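Local coordinates for protein profilin-2 (Mus musculus, PDB 2V8F) that binds actin and proline-rich peptides such as the FH1 repeats of the formin mDia1, and so probably helps supply actin monomers for filament assembly, at residues A[2-7]-A[20-25]; A[27-32]-A[46-51]; A[101-106]-A[110-115]. One frame throughout, in Å; residues are numbered along the deposited sequence.

Contact 1 of 3, residues A[2-7]-A[20-25]; sequences AGWQSY and AAIVGY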
loop_
_atom_site.group_PDB
_atom_site.type_symbol
_atom_site.label_atom_id
_atom_site.label_comp_id
_atom_site.label_asym_id
_atom_site.label_seq_id
_atom_site.Cartn_x
_atom_site.Cartn_y
_atom_site.Cartn_z
ATOM N N ALA A 2 5.761 10.888 5.012
ATOM C CA ALA A 2 5.939 11.673 3.806
ATOM C C ALA A 2 4.991 11.253 2.684
ATOM O O ALA A 2 4.517 10.127 2.759
ATOM C CB ALA A 2 7.303 11.528 3.134
ATOM N N GLY A 3 4.941 12.207 1.743
ATOM C CA GLY A 3 4.333 11.947 0.444
ATOM C C GLY A 3 5.043 10.838 -0.284
ATOM O O GLY A 3 4.520 10.271 -1.244
ATOM N N TRP A 4 6.270 10.523 0.101
ATOM C CA TRP A 4 6.929 9.423 -0.579
ATOM C C TRP A 4 6.255 8.105 -0.250
ATOM O O TRP A 4 6.427 7.116 -0.973
ATOM C CB TRP A 4 8.396 9.405 -0.130
ATOM C CG TRP A 4 9.144 10.506 -0.813
ATOM C CD1 TRP A 4 9.563 11.672 -0.268
ATOM C CD2 TRP A 4 9.536 10.543 -2.197
ATOM N NE1 TRP A 4 10.209 12.441 -1.210
ATOM C CE2 TRP A 4 10.209 11.781 -2.382
ATOM C CE3 TRP A 4 9.412 9.685 -3.276
ATOM C CZ2 TRP A 4 10.743 12.144 -3.622
ATOM C CZ3 TRP A 4 9.929 10.042 -4.480
ATOM C CH2 TRP A 4 10.589 11.273 -4.645
ATOM N N GLN A 5 5.456 8.027 0.805
ATOM C CA GLN A 5 4.742 6.759 1.063
ATOM C C GLN A 5 3.785 6.413 -0.068
ATOM O O GLN A 5 3.514 5.214 -0.279
ATOM C CB GLN A 5 4.022 6.826 2.422
ATOM C CG GLN A 5 3.865 5.490 3.119
ATOM C CD GLN A 5 5.155 4.812 3.559
ATOM O OE1 GLN A 5 6.094 5.441 4.064
ATOM N NE2 GLN A 5 5.260 3.494 3.414
ATOM N N SER A 6 3.282 7.406 -0.782
ATOM C CA SER A 6 2.423 7.105 -1.935
ATOM C C SER A 6 3.146 6.307 -3.007
ATOM O O SER A 6 2.543 5.532 -3.760
ATOM C CB SER A 6 1.867 8.414 -2.524
ATOM O OG SER A 6 2.903 9.225 -3.067
ATOM N N TYR A 7 4.474 6.524 -3.091
ATOM C CA TYR A 7 5.254 5.720 -4.051
ATOM C C TYR A 7 5.371 4.279 -3.607
ATOM O O TYR A 7 5.300 3.368 -4.438
ATOM C CB TYR A 7 6.643 6.362 -4.234
ATOM C CG TYR A 7 6.508 7.574 -5.147
ATOM C CD1 TYR A 7 6.960 7.462 -6.447
ATOM C CD2 TYR A 7 5.957 8.804 -4.727
ATOM C CE1 TYR A 7 6.887 8.506 -7.343
ATOM C CE2 TYR A 7 5.875 9.858 -5.643
ATOM C CZ TYR A 7 6.331 9.707 -6.925
ATOM O OH TYR A 7 6.253 10.719 -7.830
ATOM N N ALA A 20 8.344 -2.544 -0.400
ATOM C CA ALA A 20 8.897 -1.568 -1.346
ATOM C C ALA A 20 9.490 -0.422 -0.556
ATOM O O ALA A 20 9.158 -0.203 0.602
ATOM C CB ALA A 20 7.906 -1.067 -2.378
ATOM N N ALA A 21 10.376 0.321 -1.196
ATOM C CA ALA A 21 10.998 1.454 -0.548
ATOM C C ALA A 21 11.537 2.465 -1.557
ATOM O O ALA A 21 11.899 2.105 -2.671
ATOM C CB ALA A 21 12.138 1.033 0.370
ATOM N N ILE A 22 11.581 3.705 -1.119
ATOM C CA ILE A 22 12.285 4.793 -1.754
ATOM C C ILE A 22 13.420 5.198 -0.852
ATOM O O ILE A 22 13.215 5.492 0.325
ATOM C CB ILE A 22 11.360 5.978 -2.032
ATOM C CG1 ILE A 22 10.172 5.609 -2.908
ATOM C CG2 ILE A 22 12.128 7.143 -2.653
ATOM C CD1 ILE A 22 10.540 5.124 -4.305
ATOM N N VAL A 23 14.644 5.210 -1.379
ATOM C CA VAL A 23 15.858 5.367 -0.596
ATOM C C VAL A 23 16.775 6.385 -1.264
ATOM O O VAL A 23 17.184 6.158 -2.410
ATOM C CB VAL A 23 16.547 3.998 -0.404
ATOM C CG1 VAL A 23 17.829 4.150 0.399
ATOM C CG2 VAL A 23 15.621 2.963 0.182
ATOM N N GLY A 24 17.137 7.483 -0.598
ATOM C CA GLY A 24 18.083 8.395 -1.161
ATOM C C GLY A 24 19.475 7.737 -1.212
ATOM O O GLY A 24 19.819 6.963 -0.338
ATOM N N TYR A 25 20.259 8.167 -2.216
ATOM C CA TYR A 25 21.620 7.636 -2.263
ATOM C C TYR A 25 22.685 8.730 -2.384
ATOM O O TYR A 25 23.867 8.391 -2.541
ATOM C CB TYR A 25 21.825 6.660 -3.364
ATOM C CG TYR A 25 21.793 7.092 -4.783
ATOM C CD1 TYR A 25 20.609 7.255 -5.477
ATOM C CD2 TYR A 25 22.976 7.300 -5.491
ATOM C CE1 TYR A 25 20.609 7.634 -6.804
ATOM C CE2 TYR A 25 22.927 7.664 -6.812
ATOM C CZ TYR A 25 21.749 7.857 -7.495
ATOM O OH TYR A 25 21.766 8.202 -8.840
#
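Ile22 meets two aromatic residues of the N-terminal segment through separate branches of its side chain. Its CG2 methyl approaches the benzo part of the Trp4 indole, at 3.8 Å from Trp4 CE3 and 4.1 Å from Trp4 CZ3. The approach is oblique, and the two side chains cross at about a right angle. The other branch is turned to Tyr7, with Ile22 CG1 3.8 Å from Tyr7 CB and Ile22 CD1 4.1 Å from the same carbon. With CG1 set beside the backbone N (chi1 -58°) and CG2 beside the carbonyl carbon, the isoleucine touches both residues at once. No hydrogen bond joins the two segments, and all three touching residues are buried.

The aromatics also pack on each other: Trp4 CZ3 stands 4.1 Å above the plane of the Tyr7 ring, over its centre. This is the profilin arrangement in which an N-terminal helix, here 5-12, lies against the central antiparallel sheet and helps form the groove for poly-proline ligands. Trp4 NE1 and Tyr7 OH are each hydrogen-bonded to the backbone of the bound peptide, and Phe140 meets the Trp4 ring edge-to-face.

Within 2-7 itself the backbone bonds are local. A type I turn runs from Ala2 to Gln5, and Gly3 O accepts from Ser6 N at 3.2 Å.

Contact 2 of 3, residues A[27-32]-A[46-51]; sequences DAKYVW and VEIDMI. With SO4 (sulfate ion), chain F.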
loop_
_atom_site.group_PDB
_atom_site.type_symbol
_atom_site.label_atom_id
_atom_site.label_comp_id
_atom_site.label_asym_id
_atom_site.label_seq_id
_atom_site.Cartn_x
_atom_site.Cartn_y
_atom_site.Cartn_z
ATOM N N ASP A 27 22.970 12.988 -0.896
ATOM C CA ASP A 27 23.190 13.638 0.397
ATOM C C ASP A 27 22.257 13.033 1.443
ATOM O O ASP A 27 22.707 12.745 2.543
ATOM C CB ASP A 27 22.974 15.130 0.264
ATOM C CG ASP A 27 24.074 15.898 -0.410
ATOM O OD1 ASP A 27 25.087 15.272 -0.782
ATOM O OD2 ASP A 27 23.895 17.139 -0.542
ATOM N N ALA A 28 20.991 12.881 1.109
ATOM C CA ALA A 28 19.969 12.332 2.018
ATOM C C ALA A 28 20.017 10.812 1.855
ATOM O O ALA A 28 19.058 10.199 1.423
ATOM C CB ALA A 28 18.618 12.945 1.734
ATOM N N LYS A 29 21.157 10.252 2.188
ATOM C CA LYS A 29 21.524 8.876 1.910
ATOM C C LYS A 29 20.998 7.979 3.051
ATOM O O LYS A 29 21.701 7.608 3.972
ATOM C CB LYS A 29 23.031 8.735 1.748
ATOM C CG LYS A 29 23.493 7.343 1.391
ATOM C CD LYS A 29 24.994 7.211 1.468
ATOM C CE LYS A 29 25.780 8.255 0.719
ATOM N NZ LYS A 29 27.216 7.954 1.084
ATOM N N TYR A 30 19.724 7.693 2.947
ATOM C CA TYR A 30 18.977 6.928 3.960
ATOM C C TYR A 30 17.594 6.651 3.385
ATOM O O TYR A 30 17.163 7.194 2.393
ATOM C CB TYR A 30 18.931 7.638 5.311
ATOM C CG TYR A 30 18.604 9.130 5.241
ATOM C CD1 TYR A 30 17.315 9.546 4.954
ATOM C CD2 TYR A 30 19.586 10.087 5.426
ATOM C CE1 TYR A 30 17.002 10.904 4.880
ATOM C CE2 TYR A 30 19.291 11.445 5.342
ATOM C CZ TYR A 30 17.994 11.855 5.066
ATOM O OH TYR A 30 17.745 13.215 4.992
ATOM N N VAL A 31 16.867 5.774 4.031
ATOM C CA VAL A 31 15.511 5.427 3.653
ATOM C C VAL A 31 14.617 6.665 3.754
ATOM O O VAL A 31 14.597 7.349 4.770
ATOM C CB VAL A 31 14.967 4.289 4.531
ATOM C CG1 VAL A 31 13.503 3.986 4.229
ATOM C CG2 VAL A 31 15.796 3.057 4.296
ATOM N N TRP A 32 13.828 6.919 2.677
ATOM C CA TRP A 32 12.863 7.975 2.694
ATOM C C TRP A 32 11.461 7.477 3.034
ATOM O O TRP A 32 10.752 8.138 3.738
ATOM C CB TRP A 32 12.808 8.769 1.364
ATOM C CG TRP A 32 14.072 9.514 1.016
ATOM C CD1 TRP A 32 15.272 9.472 1.646
ATOM C CD2 TRP A 32 14.225 10.404 -0.077
ATOM N NE1 TRP A 32 16.176 10.287 1.024
ATOM C CE2 TRP A 32 15.553 10.883 -0.048
ATOM C CE3 TRP A 32 13.382 10.882 -1.086
ATOM C CZ2 TRP A 32 16.070 11.793 -0.986
ATOM C CZ3 TRP A 32 13.879 11.769 -1.988
ATOM C CH2 TRP A 32 15.191 12.230 -1.962
ATOM N N VAL A 46 25.678 2.568 4.854
ATOM C CA VAL A 46 26.744 1.749 4.289
ATOM C C VAL A 46 26.184 0.704 3.325
ATOM O O VAL A 46 26.843 0.412 2.311
ATOM C CB VAL A 46 27.516 1.112 5.458
ATOM C CG1 VAL A 46 28.588 0.160 4.935
ATOM C CG2 VAL A 46 28.150 2.171 6.337
ATOM N N GLU A 47 24.985 0.182 3.570
ATOM C CA GLU A 47 24.402 -0.688 2.573
ATOM C C GLU A 47 24.049 0.010 1.280
ATOM O O GLU A 47 24.227 -0.549 0.202
ATOM C CB GLU A 47 23.145 -1.382 3.126
ATOM C CG GLU A 47 23.452 -2.382 4.197
ATOM C CD GLU A 47 22.244 -2.950 4.898
ATOM O OE1 GLU A 47 21.188 -2.265 4.851
ATOM O OE2 GLU A 47 22.305 -4.050 5.518
ATOM N N ILE A 48 23.571 1.245 1.362
ATOM C CA ILE A 48 23.353 2.055 0.171
ATOM C C ILE A 48 24.648 2.286 -0.613
ATOM O O ILE A 48 24.683 2.144 -1.848
ATOM C CB ILE A 48 22.683 3.393 0.548
ATOM C CG1 ILE A 48 21.290 3.173 1.179
ATOM C CG2 ILE A 48 22.568 4.312 -0.642
ATOM C CD1 ILE A 48 20.805 4.351 1.988
ATOM N N ASP A 49 25.736 2.642 0.081
ATOM C CA ASP A 49 27.027 2.852 -0.558
ATOM C C ASP A 49 27.417 1.589 -1.332
ATOM O O ASP A 49 27.999 1.695 -2.415
ATOM C CB ASP A 49 28.086 3.130 0.474
ATOM C CG ASP A 49 28.134 4.498 1.065
ATOM O OD1 ASP A 49 27.617 5.398 0.382
ATOM O OD2 ASP A 49 28.706 4.648 2.193
ATOM N N MET A 50 27.147 0.401 -0.786
ATOM C CA MET A 50 27.524 -0.836 -1.494
ATOM C C MET A 50 26.724 -0.965 -2.789
ATOM O O MET A 50 27.249 -1.362 -3.819
ATOM C CB MET A 50 27.348 -2.010 -0.571
ATOM C CG MET A 50 27.697 -3.351 -1.173
ATOM S SD MET A 50 29.425 -3.436 -1.691
ATOM C CE MET A 50 30.233 -3.187 -0.093
ATOM N N ILE A 51 25.437 -0.655 -2.724
ATOM C CA ILE A 51 24.597 -0.729 -3.918
ATOM C C ILE A 51 25.075 0.255 -4.987
ATOM O O ILE A 51 25.089 -0.124 -6.163
ATOM C CB ILE A 51 23.116 -0.465 -3.526
ATOM C CG1 ILE A 51 22.548 -1.576 -2.620
ATOM C CG2 ILE A 51 22.253 -0.207 -4.746
ATOM C CD1 ILE A 51 22.042 -2.779 -3.378
HETATM S S SO4 F . 19.638 14.877 -2.172
HETATM O O1 SO4 F . 18.248 15.107 -1.637
HETATM O O2 SO4 F . 20.357 16.152 -2.057
HETATM O O3 SO4 F . 19.511 14.501 -3.606
HETATM O O4 SO4 F . 20.278 13.770 -1.462
#
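Lys29 NZ and Asp49 OD1, 2.7 Å apart, form the salt bridge between the segments. The ammonium group comes to the syn lone pair of OD1, the side facing OD2, while OD2 itself stays 3.8 Å from NZ. Lys29 leaves the backbone with CG opposite the backbone N (chi1 -177°) and stays extended until a bend at chi3 (-51°); its chain crosses that of Asp49 at about a right angle.

Before reaching the carboxylate, the lysine passes along Ile48, the two side chains running in opposite directions, with Lys29 CG 3.8 Å from Ile48 CG2. Ile48 CD1 reaches further, to 3.6 Å from the backbone N of Tyr30. Helix 45-52 thus lies against the turn that leads into edge strand 31-34 of the profilin sheet, and Ile48 also packs on Val23.

Consecutive inverse gamma turns centred on Ala28 and Lys29 shape this turn, which presents Ala28, Tyr30 and Trp32 to the bound proline-rich peptide. Trp32 NE1 donates to Ala28 O at 2.9 Å, on a carbonyl lone pair and close to the indole plane. A sulfate, probably from the crystallisation liquor, takes a nearly straight bond from Ala28 N to its O4 (2.8 Å, 175°) and a weak one from Asp27 N; Arg108 binds it too.

The single bond to OD1, with Lys29 CG on buried Ile48, probably fixes the lysine chain's course, the charge pair staying partly exposed.

Contact 3 of 3, residues A[101-106]-A[110-115]; sequences VAVGRA and LVFVMG. With SO4 (sulfate ion), chain D.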
loop_
_atom_site.group_PDB
_atom_site.type_symbol
_atom_site.label_atom_id
_atom_site.label_comp_id
_atom_site.label_asym_id
_atom_site.label_seq_id
_atom_site.Cartn_x
_atom_site.Cartn_y
_atom_site.Cartn_z
ATOM N N VAL A 101 14.532 -9.339 -5.387
ATOM C CA VAL A 101 14.563 -7.910 -5.182
ATOM C C VAL A 101 15.012 -7.220 -6.465
ATOM O O VAL A 101 15.968 -7.677 -7.081
ATOM C CB VAL A 101 15.522 -7.601 -4.018
ATOM C CG1 VAL A 101 15.839 -6.089 -3.943
ATOM C CG2 VAL A 101 14.987 -8.086 -2.703
ATOM N N ALA A 102 14.368 -6.125 -6.852
ATOM C CA ALA A 102 14.854 -5.304 -7.928
ATOM C C ALA A 102 15.116 -3.888 -7.384
ATOM O O ALA A 102 14.362 -3.399 -6.519
ATOM C CB ALA A 102 13.908 -5.245 -9.098
ATOM N N VAL A 103 16.140 -3.231 -7.875
ATOM C CA VAL A 103 16.491 -1.874 -7.586
ATOM C C VAL A 103 16.581 -1.061 -8.867
ATOM O O VAL A 103 17.198 -1.508 -9.813
ATOM C CB VAL A 103 17.864 -1.834 -6.865
ATOM C CG1 VAL A 103 18.123 -0.396 -6.363
ATOM C CG2 VAL A 103 18.025 -2.858 -5.753
ATOM N N GLY A 104 15.960 0.109 -8.871
ATOM C CA GLY A 104 16.018 1.051 -9.947
ATOM C C GLY A 104 16.715 2.319 -9.462
ATOM O O GLY A 104 16.347 2.815 -8.383
ATOM N N ARG A 105 17.647 2.889 -10.208
ATOM C CA ARG A 105 18.374 4.072 -9.803
ATOM C C ARG A 105 17.924 5.278 -10.614
ATOM O O ARG A 105 18.142 5.314 -11.843
ATOM C CB ARG A 105 19.870 3.868 -9.928
ATOM C CG ARG A 105 20.713 5.016 -9.473
ATOM C CD ARG A 105 22.225 4.757 -9.621
ATOM N NE ARG A 105 22.504 4.665 -11.076
ATOM C CZ ARG A 105 22.725 5.701 -11.847
ATOM N NH1 ARG A 105 22.727 6.949 -11.392
ATOM N NH2 ARG A 105 22.950 5.499 -13.151
ATOM N N ALA A 106 17.322 6.247 -9.961
ATOM C CA ALA A 106 17.085 7.579 -10.517
ATOM C C ALA A 106 18.270 8.480 -10.175
ATOM O O ALA A 106 19.347 7.979 -9.850
ATOM C CB ALA A 106 15.746 8.089 -10.038
ATOM N N LEU A 110 16.846 5.655 -5.105
ATOM C CA LEU A 110 16.716 4.287 -5.452
ATOM C C LEU A 110 15.304 3.789 -5.142
ATOM O O LEU A 110 14.730 4.171 -4.118
ATOM C CB LEU A 110 17.640 3.388 -4.620
ATOM C CG LEU A 110 19.112 3.739 -4.743
ATOM C CD1 LEU A 110 19.935 2.956 -3.717
ATOM C CD2 LEU A 110 19.671 3.502 -6.154
ATOM N N VAL A 111 14.779 2.988 -6.049
ATOM C CA VAL A 111 13.533 2.302 -5.906
ATOM C C VAL A 111 13.814 0.845 -5.597
ATOM O O VAL A 111 14.505 0.205 -6.399
ATOM C CB VAL A 111 12.706 2.407 -7.184
ATOM C CG1 VAL A 111 11.417 1.599 -7.048
ATOM C CG2 VAL A 111 12.476 3.872 -7.537
ATOM N N PHE A 112 13.330 0.317 -4.483
ATOM C CA PHE A 112 13.457 -1.079 -4.117
ATOM C C PHE A 112 12.079 -1.752 -4.113
ATOM O O PHE A 112 11.142 -1.199 -3.558
ATOM C CB PHE A 112 14.067 -1.214 -2.710
ATOM C CG PHE A 112 15.507 -0.897 -2.534
ATOM C CD1 PHE A 112 15.956 0.407 -2.367
ATOM C CD2 PHE A 112 16.443 -1.908 -2.530
ATOM C CE1 PHE A 112 17.309 0.627 -2.195
ATOM C CE2 PHE A 112 17.783 -1.691 -2.354
ATOM C CZ PHE A 112 18.224 -0.374 -2.225
ATOM N N VAL A 113 12.035 -2.951 -4.689
ATOM C CA VAL A 113 10.865 -3.814 -4.557
ATOM C C VAL A 113 11.340 -5.206 -4.190
ATOM O O VAL A 113 12.348 -5.687 -4.694
ATOM C CB VAL A 113 9.976 -3.799 -5.828
ATOM C CG1 VAL A 113 9.390 -2.420 -6.112
ATOM C CG2 VAL A 113 10.777 -4.297 -7.009
ATOM N N MET A 114 10.582 -5.908 -3.362
ATOM C CA MET A 114 10.745 -7.307 -3.054
ATOM C C MET A 114 9.490 -8.079 -3.418
ATOM O O MET A 114 8.408 -7.727 -2.980
ATOM C CB MET A 114 11.069 -7.493 -1.562
ATOM C CG MET A 114 11.323 -8.959 -1.233
ATOM S SD MET A 114 11.526 -9.257 0.517
ATOM C CE MET A 114 12.950 -8.289 0.951
ATOM N N GLY A 115 9.676 -9.144 -4.220
ATOM C CA GLY A 115 8.458 -9.924 -4.542
ATOM C C GLY A 115 8.075 -10.788 -3.362
ATOM O O GLY A 115 8.851 -11.193 -2.511
HETATM S S SO4 D . 22.564 10.223 -13.288
HETATM O O1 SO4 D . 21.238 9.833 -13.761
HETATM O O2 SO4 D . 23.040 11.364 -14.065
HETATM O O3 SO4 D . 22.487 10.593 -11.878
HETATM O O4 SO4 D . 23.488 9.104 -13.450
#
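Val103 and Phe112 face each other as a non-hydrogen-bonded pair of the antiparallel hairpin formed by strands 100-105 and 109-114, central strands of the profilin sheet. Their side chains lie side by side. Val103 CG1 sits over the face of the phenylalanine ring, 4.2 Å from the Phe112 ring centroid and 12° off its normal, a CH-pi contact; Val103 CG2 lies 3.6 Å from Phe112 CE2. On the same face of the sheet, Val101 CG2 packs on Met114 CG at one end of the hairpin and Arg105 CG on Leu110 CD2 at the other.

Two hydrogen-bonded pairs set this register. Ala102 N to Val113 O and Val113 N to Ala102 O are both 3.0 Å; Val111 N to Gly104 O is 2.8 Å, and Gly104 N to Val111 O is 2.9 Å. Ala102 CB and Val113 CG2 meet on the opposite face, where Ala102 and Val111 also touch helix 121-137.

Further out, strand 85-90 continues the sheet beside 100-105, and strand 19-24 beside 109-114. Arg105 NE is held by Leu78 O and NH1 by Tyr25 OH. The guanidinium also reaches a sulfate, probably from the crystallisation liquor: Arg105 NH1 donates to its O4 at 3.1 Å, with an angle of 171° at the hydrogen.

Contact 3 lies deepest, its centre about 3 Å from the centre of the chain, whereas contacts 1 and 2 each lie about 11 Å from it. All three reach one sheet. Strand 19-24 of contact 1 runs between the strands of the other two: Ile22 O bonds to Trp32 N of contact 2, and Val23 O to Leu110 N of contact 3. The chemistry follows position. Contact 3 is strand pairing with mostly apolar side chains, Arg105 at one end; contact 1 is buried and wholly apolar between its segments; contact 2, partly buried, adds a salt bridge. Contacts 1 and 2 both border the peptide site. Helix 45-52 of contact 2 also reaches Leu110 through Ile48 and Ile51.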